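Local coordinates for protein aspartate--tRNA(Asp/Asn) ligase (Sulfolobus tokodaii, PDB 1WYD) that activates L-aspartate with ATP and, as a non-discriminating synthetase, probably transfers it to both tRNA(Asp) and tRNA(Asn), at residues 351-356 against 397-402; 203-208 against 224-229; 18-23 against 70-75; 157-162 against 189-194. One frame throughout, in Å; residues are numbered along the deposited sequence.

Interaction 1. Residues 351-356 against 397-402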
loop_
_atom_site.group_PDB
_atom_site.type_symbol
_atom_site.label_atom_id
_atom_site.label_comp_id
_atom_site.label_asym_id
_atom_site.label_seq_id
_atom_site.Cartn_x
_atom_site.Cartn_y
_atom_site.Cartn_z
ATOM N N LEU B 351 -21.542 -12.071 4.162
ATOM C CA LEU B 351 -20.395 -11.332 4.695
ATOM C C LEU B 351 -20.373 -9.897 4.177
ATOM O O LEU B 351 -20.622 -9.657 2.988
ATOM C CB LEU B 351 -19.100 -12.064 4.337
ATOM C CG LEU B 351 -17.752 -11.620 4.921
ATOM C CD1 LEU B 351 -17.608 -11.812 6.492
ATOM C CD2 LEU B 351 -16.715 -12.396 4.167
ATOM N N GLU B 352 -20.109 -8.941 5.062
ATOM C CA GLU B 352 -20.006 -7.540 4.646
ATOM C C GLU B 352 -18.614 -7.307 4.072
ATOM O O GLU B 352 -17.610 -7.654 4.674
ATOM C CB GLU B 352 -20.309 -6.578 5.792
ATOM C CG GLU B 352 -20.365 -5.102 5.396
ATOM C CD GLU B 352 -19.996 -4.174 6.555
ATOM O OE1 GLU B 352 -20.741 -4.136 7.570
ATOM O OE2 GLU B 352 -18.966 -3.468 6.459
ATOM N N ILE B 353 -18.551 -6.753 2.885
ATOM C CA ILE B 353 -17.281 -6.688 2.199
ATOM C C ILE B 353 -16.855 -5.240 2.122
ATOM O O ILE B 353 -15.665 -4.930 2.176
ATOM C CB ILE B 353 -17.452 -7.282 0.798
ATOM C CG1 ILE B 353 -17.919 -8.723 0.928
ATOM C CG2 ILE B 353 -16.196 -7.100 -0.047
ATOM C CD1 ILE B 353 -16.870 -9.769 0.738
ATOM N N VAL B 354 -17.839 -4.350 2.015
ATOM C CA VAL B 354 -17.577 -2.939 1.814
ATOM C C VAL B 354 -18.638 -2.179 2.585
ATOM O O VAL B 354 -19.770 -2.644 2.659
ATOM C CB VAL B 354 -17.664 -2.537 0.297
ATOM C CG1 VAL B 354 -17.192 -1.122 0.090
ATOM C CG2 VAL B 354 -16.866 -3.457 -0.586
ATOM N N SER B 355 -18.266 -1.039 3.174
ATOM C CA SER B 355 -19.239 -0.021 3.565
ATOM C C SER B 355 -18.864 1.366 3.017
ATOM O O SER B 355 -17.684 1.702 2.944
ATOM C CB SER B 355 -19.422 0.008 5.084
ATOM O OG SER B 355 -18.175 0.313 5.733
ATOM N N GLY B 356 -19.855 2.146 2.585
ATOM C CA GLY B 356 -19.630 3.542 2.253
ATOM C C GLY B 356 -20.850 4.462 2.326
ATOM O O GLY B 356 -21.947 4.039 2.722
ATOM N N PHE B 397 -15.883 4.938 0.193
ATOM C CA PHE B 397 -16.084 3.624 0.792
ATOM C C PHE B 397 -14.772 2.996 1.285
ATOM O O PHE B 397 -13.662 3.456 0.982
ATOM C CB PHE B 397 -16.755 2.672 -0.214
ATOM C CG PHE B 397 -15.882 2.319 -1.399
ATOM C CD1 PHE B 397 -16.169 2.840 -2.664
ATOM C CD2 PHE B 397 -14.823 1.435 -1.262
ATOM C CE1 PHE B 397 -15.379 2.521 -3.751
ATOM C CE2 PHE B 397 -14.013 1.120 -2.317
ATOM C CZ PHE B 397 -14.285 1.651 -3.573
ATOM N N GLY B 398 -14.935 1.929 2.049
ATOM C CA GLY B 398 -13.831 1.122 2.526
ATOM C C GLY B 398 -14.271 -0.315 2.338
ATOM O O GLY B 398 -15.441 -0.675 2.638
ATOM N N MET B 399 -13.349 -1.097 1.767
ATOM C CA MET B 399 -13.480 -2.523 1.585
ATOM C C MET B 399 -12.344 -3.230 2.338
ATOM O O MET B 399 -11.190 -2.814 2.261
ATOM C CB MET B 399 -13.365 -2.827 0.116
ATOM C CG MET B 399 -12.999 -4.253 -0.244
ATOM S SD MET B 399 -13.636 -4.585 -2.028
ATOM C CE MET B 399 -12.507 -3.720 -2.949
ATOM N N GLY B 400 -12.676 -4.343 2.988
ATOM C CA GLY B 400 -11.685 -5.125 3.662
ATOM C C GLY B 400 -11.035 -6.066 2.704
ATOM O O GLY B 400 -11.720 -6.880 2.111
ATOM N N LEU B 401 -9.709 -5.984 2.573
ATOM C CA LEU B 401 -9.010 -6.886 1.721
ATOM C C LEU B 401 -9.304 -8.357 2.037
ATOM O O LEU B 401 -9.761 -9.118 1.168
ATOM C CB LEU B 401 -7.521 -6.568 1.675
ATOM C CG LEU B 401 -6.589 -7.440 0.821
ATOM C CD1 LEU B 401 -7.080 -7.541 -0.697
ATOM C CD2 LEU B 401 -5.152 -6.937 0.890
ATOM N N ALA B 402 -9.112 -8.776 3.262
ATOM C CA ALA B 402 -9.232 -10.192 3.499
ATOM C C ALA B 402 -10.681 -10.701 3.385
ATOM O O ALA B 402 -10.888 -11.872 3.042
ATOM C CB ALA B 402 -8.621 -10.568 4.806
#

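Interaction 2. Residues 203-208 against 224-229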
loop_
_atom_site.group_PDB
_atom_site.type_symbol
_atom_site.label_atom_id
_atom_site.label_comp_id
_atom_site.label_asym_id
_atom_site.label_seq_id
_atom_site.Cartn_x
_atom_site.Cartn_y
_atom_site.Cartn_z
ATOM N N PHE B 203 -7.247 7.187 -3.341
ATOM C CA PHE B 203 -7.409 5.927 -2.623
ATOM C C PHE B 203 -6.233 5.636 -1.678
ATOM O O PHE B 203 -5.150 6.193 -1.842
ATOM C CB PHE B 203 -7.582 4.755 -3.544
ATOM C CG PHE B 203 -6.397 4.466 -4.427
ATOM C CD1 PHE B 203 -6.212 5.140 -5.666
ATOM C CD2 PHE B 203 -5.526 3.435 -4.106
ATOM C CE1 PHE B 203 -5.111 4.846 -6.474
ATOM C CE2 PHE B 203 -4.474 3.126 -4.939
ATOM C CZ PHE B 203 -4.289 3.822 -6.144
ATOM N N GLU B 204 -6.452 4.691 -0.761
ATOM C CA GLU B 204 -5.366 4.155 0.016
ATOM C C GLU B 204 -5.624 2.684 0.330
ATOM O O GLU B 204 -6.737 2.283 0.653
ATOM C CB GLU B 204 -5.196 5.050 1.260
ATOM C CG GLU B 204 -4.629 4.392 2.504
ATOM C CD GLU B 204 -4.085 5.384 3.527
ATOM O OE1 GLU B 204 -4.742 6.395 3.821
ATOM O OE2 GLU B 204 -3.007 5.140 4.053
ATOM N N VAL B 205 -4.604 1.864 0.193
ATOM C CA VAL B 205 -4.671 0.487 0.643
ATOM C C VAL B 205 -3.616 0.449 1.767
ATOM O O VAL B 205 -2.448 0.755 1.516
ATOM C CB VAL B 205 -4.250 -0.509 -0.469
ATOM C CG1 VAL B 205 -4.527 -1.917 -0.058
ATOM C CG2 VAL B 205 -4.992 -0.248 -1.775
ATOM N N ALA B 206 -4.010 0.075 2.978
ATOM C CA ALA B 206 -3.075 0.203 4.119
ATOM C C ALA B 206 -3.637 -0.434 5.373
ATOM O O ALA B 206 -4.860 -0.630 5.483
ATOM C CB ALA B 206 -2.786 1.642 4.379
ATOM N N PRO B 207 -2.765 -0.713 6.354
ATOM C CA PRO B 207 -3.224 -1.315 7.603
ATOM C C PRO B 207 -4.160 -0.375 8.366
ATOM O O PRO B 207 -4.052 0.847 8.269
ATOM C CB PRO B 207 -1.916 -1.568 8.351
ATOM C CG PRO B 207 -0.826 -1.442 7.229
ATOM C CD PRO B 207 -1.324 -0.415 6.378
ATOM N N ALA B 208 -5.129 -0.977 9.057
ATOM C CA ALA B 208 -5.880 -0.349 10.138
ATOM C C ALA B 208 -6.051 -1.325 11.368
ATOM O O ALA B 208 -5.662 -2.511 11.353
ATOM C CB ALA B 208 -7.227 0.093 9.641
ATOM N N ILE B 224 -6.055 -4.992 6.557
ATOM C CA ILE B 224 -5.841 -4.079 5.441
ATOM C C ILE B 224 -7.147 -3.559 4.882
ATOM O O ILE B 224 -8.048 -4.320 4.567
ATOM C CB ILE B 224 -5.054 -4.810 4.321
ATOM C CG1 ILE B 224 -3.772 -5.431 4.924
ATOM C CG2 ILE B 224 -4.803 -3.895 3.131
ATOM C CD1 ILE B 224 -2.784 -4.439 5.409
ATOM N N SER B 225 -7.240 -2.243 4.772
ATOM C CA SER B 225 -8.430 -1.564 4.356
ATOM C C SER B 225 -8.117 -0.911 2.993
ATOM O O SER B 225 -7.024 -0.362 2.785
ATOM C CB SER B 225 -8.808 -0.560 5.454
ATOM O OG SER B 225 -9.858 0.349 5.103
ATOM N N MET B 226 -9.084 -1.027 2.070
ATOM C CA MET B 226 -8.996 -0.513 0.706
ATOM C C MET B 226 -10.027 0.605 0.582
ATOM O O MET B 226 -11.235 0.344 0.440
ATOM C CB MET B 226 -9.292 -1.624 -0.307
ATOM C CG MET B 226 -8.570 -2.972 -0.035
ATOM S SD MET B 226 -9.190 -4.363 -0.986
ATOM C CE MET B 226 -8.448 -4.071 -2.588
ATOM N N ASP B 227 -9.535 1.840 0.585
ATOM C CA ASP B 227 -10.362 3.046 0.763
ATOM C C ASP B 227 -10.329 3.965 -0.416
ATOM O O ASP B 227 -9.267 4.152 -1.060
ATOM C CB ASP B 227 -9.910 3.848 1.991
ATOM C CG ASP B 227 -10.399 3.242 3.267
ATOM O OD1 ASP B 227 -11.572 3.501 3.663
ATOM O OD2 ASP B 227 -9.703 2.469 3.931
ATOM N N VAL B 228 -11.468 4.608 -0.645
ATOM C CA VAL B 228 -11.667 5.444 -1.809
ATOM C C VAL B 228 -12.556 6.583 -1.425
ATOM O O VAL B 228 -13.566 6.374 -0.770
ATOM C CB VAL B 228 -12.316 4.606 -2.905
ATOM C CG1 VAL B 228 -12.821 5.472 -4.063
ATOM C CG2 VAL B 228 -11.332 3.536 -3.363
ATOM N N GLU B 229 -12.192 7.787 -1.830
ATOM C CA GLU B 229 -12.956 8.965 -1.467
ATOM C C GLU B 229 -13.015 9.816 -2.723
ATOM O O GLU B 229 -11.997 10.013 -3.377
ATOM C CB GLU B 229 -12.294 9.720 -0.278
ATOM C CG GLU B 229 -13.242 10.599 0.550
ATOM C CD GLU B 229 -14.380 9.839 1.252
ATOM O OE1 GLU B 229 -15.418 10.451 1.577
ATOM O OE2 GLU B 229 -14.253 8.624 1.524
#

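Interaction 3. Residues 18-23 against 70-75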
loop_
_atom_site.group_PDB
_atom_site.type_symbol
_atom_site.label_atom_id
_atom_site.label_comp_id
_atom_site.label_asym_id
_atom_site.label_seq_id
_atom_site.Cartn_x
_atom_site.Cartn_y
_atom_site.Cartn_z
ATOM N N GLU B 18 20.072 -28.680 -21.932
ATOM C CA GLU B 18 20.531 -28.492 -20.555
ATOM C C GLU B 18 19.882 -27.292 -19.869
ATOM O O GLU B 18 19.899 -26.174 -20.385
ATOM C CB GLU B 18 22.050 -28.355 -20.468
ATOM C CG GLU B 18 22.512 -28.168 -19.041
ATOM C CD GLU B 18 23.997 -28.040 -18.935
ATOM O OE1 GLU B 18 24.519 -26.969 -19.330
ATOM O OE2 GLU B 18 24.641 -28.997 -18.453
ATOM N N VAL B 19 19.323 -27.541 -18.692
ATOM C CA VAL B 19 18.605 -26.517 -17.946
ATOM C C VAL B 19 19.107 -26.523 -16.505
ATOM O O VAL B 19 19.590 -27.551 -16.004
ATOM C CB VAL B 19 17.078 -26.757 -18.035
ATOM C CG1 VAL B 19 16.335 -26.065 -16.912
ATOM C CG2 VAL B 19 16.535 -26.281 -19.388
ATOM N N ILE B 20 19.039 -25.369 -15.848
ATOM C CA ILE B 20 19.302 -25.315 -14.414
ATOM C C ILE B 20 18.053 -24.870 -13.678
ATOM O O ILE B 20 17.566 -23.757 -13.882
ATOM C CB ILE B 20 20.481 -24.412 -14.088
ATOM C CG1 ILE B 20 21.650 -24.706 -15.045
ATOM C CG2 ILE B 20 20.859 -24.568 -12.596
ATOM C CD1 ILE B 20 22.998 -24.167 -14.589
ATOM N N TRP B 21 17.523 -25.772 -12.855
ATOM C CA TRP B 21 16.427 -25.462 -11.948
ATOM C C TRP B 21 16.970 -25.143 -10.571
ATOM O O TRP B 21 18.041 -25.667 -10.185
ATOM C CB TRP B 21 15.474 -26.637 -11.836
ATOM C CG TRP B 21 14.516 -26.721 -12.958
ATOM C CD1 TRP B 21 14.339 -25.813 -13.944
ATOM C CD2 TRP B 21 13.587 -27.783 -13.218
ATOM N NE1 TRP B 21 13.351 -26.227 -14.801
ATOM C CE2 TRP B 21 12.884 -27.444 -14.389
ATOM C CE3 TRP B 21 13.284 -28.998 -12.579
ATOM C CZ2 TRP B 21 11.903 -28.263 -14.940
ATOM C CZ3 TRP B 21 12.312 -29.808 -13.119
ATOM C CH2 TRP B 21 11.626 -29.442 -14.289
ATOM N N ALA B 22 16.254 -24.283 -9.835
ATOM C CA ALA B 22 16.512 -24.124 -8.391
ATOM C C ALA B 22 15.211 -24.137 -7.595
ATOM O O ALA B 22 14.148 -23.725 -8.094
ATOM C CB ALA B 22 17.325 -22.863 -8.088
ATOM N N GLY B 23 15.289 -24.621 -6.364
ATOM C CA GLY B 23 14.104 -24.627 -5.542
ATOM C C GLY B 23 14.126 -25.585 -4.387
ATOM O O GLY B 23 15.183 -25.952 -3.898
ATOM N N GLN B 70 19.956 -26.564 -6.048
ATOM C CA GLN B 70 20.215 -26.230 -7.438
ATOM C C GLN B 70 20.325 -27.555 -8.166
ATOM O O GLN B 70 21.023 -28.466 -7.710
ATOM C CB GLN B 70 21.568 -25.547 -7.517
ATOM C CG GLN B 70 21.626 -24.321 -8.367
ATOM C CD GLN B 70 22.998 -23.661 -8.315
ATOM O OE1 GLN B 70 23.365 -22.907 -9.218
ATOM N NE2 GLN B 70 23.750 -23.943 -7.262
ATOM N N VAL B 71 19.629 -27.682 -9.290
ATOM C CA VAL B 71 19.798 -28.871 -10.134
ATOM C C VAL B 71 20.036 -28.560 -11.623
ATOM O O VAL B 71 19.223 -27.931 -12.290
ATOM C CB VAL B 71 18.676 -29.951 -9.885
ATOM C CG1 VAL B 71 17.275 -29.372 -10.065
ATOM C CG2 VAL B 71 18.868 -31.147 -10.779
ATOM N N ARG B 72 21.196 -28.984 -12.114
ATOM C CA ARG B 72 21.541 -28.937 -13.527
ATOM C C ARG B 72 21.336 -30.326 -14.151
ATOM O O ARG B 72 21.886 -31.319 -13.664
ATOM C CB ARG B 72 22.994 -28.518 -13.663
ATOM C CG ARG B 72 23.542 -28.582 -15.083
ATOM C CD ARG B 72 24.884 -27.864 -15.251
ATOM N NE ARG B 72 25.981 -28.617 -14.646
ATOM C CZ ARG B 72 26.451 -29.787 -15.110
ATOM N NH1 ARG B 72 25.933 -30.358 -16.207
ATOM N NH2 ARG B 72 27.452 -30.387 -14.479
ATOM N N GLY B 73 20.527 -30.400 -15.206
ATOM C CA GLY B 73 20.363 -31.636 -15.944
ATOM C C GLY B 73 19.855 -31.432 -17.374
ATOM O O GLY B 73 19.791 -30.302 -17.883
ATOM N N ILE B 74 19.473 -32.531 -18.023
ATOM C CA ILE B 74 19.035 -32.470 -19.409
ATOM C C ILE B 74 17.558 -32.755 -19.481
ATOM O O ILE B 74 17.086 -33.709 -18.903
ATOM C CB ILE B 74 19.862 -33.459 -20.278
ATOM C CG1 ILE B 74 21.244 -32.864 -20.577
ATOM C CG2 ILE B 74 19.157 -33.760 -21.590
ATOM C CD1 ILE B 74 22.291 -32.977 -19.429
ATOM N N VAL B 75 16.819 -31.902 -20.171
ATOM C CA VAL B 75 15.371 -32.099 -20.353
ATOM C C VAL B 75 15.064 -33.371 -21.165
ATOM O O VAL B 75 15.807 -33.721 -22.089
ATOM C CB VAL B 75 14.712 -30.832 -20.958
ATOM C CG1 VAL B 75 13.230 -31.031 -21.248
ATOM C CG2 VAL B 75 14.915 -29.640 -20.009
#

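Interaction 4. Residues 157-162 against 189-194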
loop_
_atom_site.group_PDB
_atom_site.type_symbol
_atom_site.label_atom_id
_atom_site.label_comp_id
_atom_site.label_asym_id
_atom_site.label_seq_id
_atom_site.Cartn_x
_atom_site.Cartn_y
_atom_site.Cartn_z
ATOM N N PHE B 157 -1.238 8.144 1.483
ATOM C CA PHE B 157 -0.908 7.496 2.757
ATOM C C PHE B 157 -1.197 8.484 3.910
ATOM O O PHE B 157 -0.574 9.550 3.970
ATOM C CB PHE B 157 0.552 7.066 2.780
ATOM C CG PHE B 157 0.799 5.770 2.083
ATOM C CD1 PHE B 157 1.520 5.735 0.910
ATOM C CD2 PHE B 157 0.278 4.583 2.588
ATOM C CE1 PHE B 157 1.734 4.522 0.252
ATOM C CE2 PHE B 157 0.484 3.372 1.961
ATOM C CZ PHE B 157 1.216 3.333 0.793
ATOM N N THR B 158 -2.183 8.141 4.754
ATOM C CA THR B 158 -2.602 8.991 5.845
ATOM C C THR B 158 -2.036 8.470 7.208
ATOM O O THR B 158 -1.526 7.326 7.297
ATOM C CB THR B 158 -4.102 9.149 5.889
ATOM O OG1 THR B 158 -4.713 7.863 5.826
ATOM C CG2 THR B 158 -4.587 9.859 4.655
ATOM N N PRO B 159 -2.036 9.330 8.229
ATOM C CA PRO B 159 -1.400 8.965 9.517
ATOM C C PRO B 159 -2.094 7.764 10.140
ATOM O O PRO B 159 -3.333 7.635 10.108
ATOM C CB PRO B 159 -1.610 10.199 10.378
ATOM C CG PRO B 159 -1.788 11.277 9.413
ATOM C CD PRO B 159 -2.564 10.703 8.246
ATOM N N LYS B 160 -1.285 6.863 10.665
ATOM C CA LYS B 160 -1.823 5.701 11.331
ATOM C C LYS B 160 -1.918 5.930 12.855
ATOM O O LYS B 160 -2.773 5.338 13.515
ATOM C CB LYS B 160 -1.003 4.448 10.993
ATOM C CG LYS B 160 -0.964 4.072 9.510
ATOM C CD LYS B 160 -2.370 4.056 8.944
ATOM C CE LYS B 160 -2.388 4.181 7.455
ATOM N NZ LYS B 160 -3.743 4.327 6.963
ATOM N N ILE B 161 -1.038 6.762 13.396
ATOM C CA ILE B 161 -1.116 7.156 14.797
ATOM C C ILE B 161 -1.822 8.486 14.924
ATOM O O ILE B 161 -1.374 9.475 14.327
ATOM C CB ILE B 161 0.289 7.293 15.436
ATOM C CG1 ILE B 161 0.967 5.932 15.467
ATOM C CG2 ILE B 161 0.154 7.880 16.872
ATOM C CD1 ILE B 161 2.394 5.978 15.885
ATOM N N ILE B 162 -2.903 8.513 15.713
ATOM C CA ILE B 162 -3.756 9.689 15.819
ATOM C C ILE B 162 -4.000 10.098 17.267
ATOM O O ILE B 162 -3.835 9.285 18.168
ATOM C CB ILE B 162 -5.094 9.422 15.146
ATOM C CG1 ILE B 162 -5.827 8.253 15.827
ATOM C CG2 ILE B 162 -4.876 9.213 13.605
ATOM C CD1 ILE B 162 -7.272 8.054 15.307
ATOM N N GLN B 189 -10.606 7.401 7.369
ATOM C CA GLN B 189 -11.812 8.242 7.231
ATOM C C GLN B 189 -11.631 9.761 7.102
ATOM O O GLN B 189 -11.900 10.325 6.032
ATOM C CB GLN B 189 -12.843 7.941 8.324
ATOM C CG GLN B 189 -14.232 8.506 8.026
ATOM C CD GLN B 189 -14.772 8.017 6.676
ATOM O OE1 GLN B 189 -14.823 6.810 6.445
ATOM N NE2 GLN B 189 -15.162 8.947 5.781
ATOM N N LEU B 190 -11.248 10.423 8.181
ATOM C CA LEU B 190 -11.118 11.867 8.171
ATOM C C LEU B 190 -10.085 12.338 7.157
ATOM O O LEU B 190 -10.335 13.301 6.430
ATOM C CB LEU B 190 -10.732 12.403 9.576
ATOM C CG LEU B 190 -10.219 13.859 9.638
ATOM C CD1 LEU B 190 -11.337 14.873 9.337
ATOM C CD2 LEU B 190 -9.575 14.181 11.008
ATOM N N TYR B 191 -8.949 11.644 7.085
ATOM C CA TYR B 191 -7.838 12.093 6.256
ATOM C C TYR B 191 -8.115 11.991 4.760
ATOM O O TYR B 191 -7.679 12.870 3.996
ATOM C CB TYR B 191 -6.559 11.401 6.666
ATOM C CG TYR B 191 -6.128 11.831 8.080
ATOM C CD1 TYR B 191 -6.474 11.061 9.200
ATOM C CD2 TYR B 191 -5.433 13.025 8.293
ATOM C CE1 TYR B 191 -6.101 11.448 10.502
ATOM C CE2 TYR B 191 -5.060 13.427 9.583
ATOM C CZ TYR B 191 -5.406 12.630 10.684
ATOM O OH TYR B 191 -5.057 13.006 11.966
ATOM N N LYS B 192 -8.862 10.968 4.350
ATOM C CA LYS B 192 -9.126 10.761 2.931
ATOM C C LYS B 192 -10.186 11.751 2.476
ATOM O O LYS B 192 -10.142 12.237 1.350
ATOM C CB LYS B 192 -9.493 9.293 2.618
ATOM C CG LYS B 192 -10.782 8.820 3.209
ATOM C CD LYS B 192 -10.977 7.328 3.034
ATOM C CE LYS B 192 -12.430 6.968 3.388
ATOM N NZ LYS B 192 -12.758 5.546 3.265
ATOM N N GLU B 193 -11.101 12.109 3.377
ATOM C CA GLU B 193 -12.045 13.188 3.091
ATOM C C GLU B 193 -11.272 14.463 2.854
ATOM O O GLU B 193 -11.525 15.171 1.880
ATOM C CB GLU B 193 -13.036 13.381 4.229
ATOM C CG GLU B 193 -13.900 12.156 4.503
ATOM C CD GLU B 193 -15.157 12.484 5.295
ATOM O OE1 GLU B 193 -15.852 13.473 4.955
ATOM O OE2 GLU B 193 -15.483 11.726 6.241
ATOM N N LEU B 194 -10.314 14.733 3.745
ATOM C CA LEU B 194 -9.471 15.907 3.653
ATOM C C LEU B 194 -8.729 15.965 2.330
ATOM O O LEU B 194 -8.682 17.028 1.690
ATOM C CB LEU B 194 -8.439 15.956 4.811
ATOM C CG LEU B 194 -9.008 16.165 6.227
ATOM C CD1 LEU B 194 -7.916 16.608 7.168
ATOM C CD2 LEU B 194 -10.177 17.148 6.253
#

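Interaction 1. Residues 351-356 against 397-402
Motif 3 of the class II synthetases, a strand running straight into a helix, supplies G398, which pairs with S355, and G400, which is hydrogen-bonded to I353, both on strand 351-358 in the largely antiparallel sheet of the catalytic domain. S355 N donates to G398 O and G398 N returns to S355 O, each over 2.9 Å. Further along, G400 N reaches I353 O over a longer 3.2 Å. That bond ties down the N-cap residue of helix 401-409, while I353 and V354, both facing L346 on the next strand, form a classic beta bulge.

V354 wedges its two methyls between neighbours on the other strand. With CG1 anti to the backbone N (chi1 -172°), V354 CG1 lies 3.7 Å from F397 CD2, whereas V354 CG2 rests 3.6 Å from M399 CB. M399 lays its SD alongside I353 CG2 at 4.1 Å. L242 and L246 of helix 235-256 pack against this apolar face. G356 and F397 come within 3.8 Å between their CA atoms, and a CB on G356 would run into F397 CB.

S355 points to the other face, where it is predicted to bind aspartate and magnesium; E352 nearby is a predicted ATP and magnesium ligand, and G400 to A402 are predicted to bind ATP. The ladder's chemistry is therefore two-sided: apolar packing on the face of V354, F397 and M399, and glycine backbone beside S355, consistent with a surface kept low for substrates.

Interaction 2. Residues 203-208 against 224-229
Four backbone hydrogen bonds join E204 to D227 and A206 to S225, the hydrogen-bonded pairs of this antiparallel ladder. E204 N donates to D227 O, and D227 N answers to E204 O at 2.8 Å. In the second pair A206 N donates to S225 O, and S225 N makes an almost straight bond to A206 O (178° at the hydrogen). Between the pairs, V205 CA leans on S225 O in a CA-H...O contact of 3.3 Å.

The two strands are the arms of motif 2 of the class II synthetases, and the turn between them begins with R210, A211 and E212, predicted to bind ATP.

Apolar contacts occupy one face. I224 works with both branches: I224 CG2 lies 3.8 Å from V205 CG1, the two side chains crossing, while I224 CD1 lies beside P207 CG at 4.0 Å, these side chains pointing the same way. V205 CG1 also approaches M226 CG at 4.2 Å, and F203 CB meets V228 CG2 at 3.9 Å. L141 and F144 of helix 128-150 pack here, and F157 of the second subunit touches V205 and I224.

Charge belongs to the other face. E204 OE1 stays 6.3 Å from D227 OD2, a closeness of like charges that is probably eased because each acid has its own lysine, K160 for E204 OE2 and K192 for D227 OD1, with T158 hydrogen-bonded to E204 OE1.

Interaction 3. Residues 18-23 against 70-75
E18 lays its carboxylate across the aliphatic part of R72, with E18 CD 3.8 Å from R72 CD. The same overlap carries a salt bridge, R72 NH1 donating to E18 OE2 over 2.9 Å. The bond is somewhat bent, 144° at the hydrogen. The planes of the two flat groups stand 67° apart, and OE2 lies near the guanidinium edge but tilted from its plane. R72 runs out extended, CG anti to its N (chi1 173°), then bends at chi3, which turns NH1 toward E18 OE2. The guanidinium serves two acids, since R72 NH2 also forms a salt bridge with E91. A leucine in place of R72 would probably leave both E18 and E91 without this mate and set the E18 carboxylate free to turn.

The strands concerned, 18-31 and 68-77, are antiparallel neighbours in the barrel of the N-terminal OB fold, a nucleic-acid-binding domain that in the aspartyl, asparaginyl and lysyl enzymes (class IIb) reads the anticodon. Their backbones are laced at two hydrogen-bonded pairs, V19 with G73 and W21 with V71, the shortest link being V71 N to W21 O at 2.7 Å.

Opposite the ion pair, the side chains turn into the barrel. W21 CB abuts V71 CG1 at 3.7 Å, while its indole leads away toward L39 and L87, residues that V71 also touches. V19 CG2 lies 3.8 Å from V75 CG2, and V75 goes on to I85. On the outer side, A22 packs against F232 of the second subunit.

Interaction 4. Residues 157-162 against 189-194
K192 NZ, in a helix that also presses Y191 against T158 and P159, is held by a salt bridge from D227 and, more weakly, by F397 O and the carboxylate of E229. K192 belongs to the predicted aspartate-binding region.

Across the contact itself Y191 does nearly all the touching. P159 CD sits over the middle of one ring face, 3.7 Å from the centroid and 13° off the normal, a CH-pi contact. T158 CG2 is pressed against Y191 CB at 3.2 Å, and I162 CG2 approaches Y191 CE1 obliquely at 4.0 Å. The ring reaches them with CG anti to the carbonyl carbon (chi1 -67°). Its hydroxyl is hydrogen-bonded to P429 O of the second subunit, whose F420 meets the ring edge-to-face. An alanine at Y191 would probably strip P159 of its ring cover and leave P429 O of the second subunit without its hydroxyl partner.

P159 fits the signature proline of class II motif 1, an element of the dimer interface. The loop carrying it leads into strand 161-162, which pairs with strand 180-184, and thus lies between helix 189-199 and the second subunit.

Interactions 1 and 2 are buried rungs of one catalytic sheet, sharing it through neighbouring strands 394-400 and 222-231: M399 O lies 2.8 Å from M226 N, a probable hydrogen bond. Both join backbone ladders to apolar packing on one face and polar groups on the other. Interaction 4, also buried, uses side chains alone, with a proline on a tyrosine ring; it meets interaction 2 through charged and hydroxyl groups, and like interactions 2 and 3 it touches the second subunit, here also through hydrogen bonds. Interaction 3 stands apart in the OB fold, its centre about 45 Å from that of interaction 1. Only partly buried, it is the one contact whose segments are joined by a salt bridge.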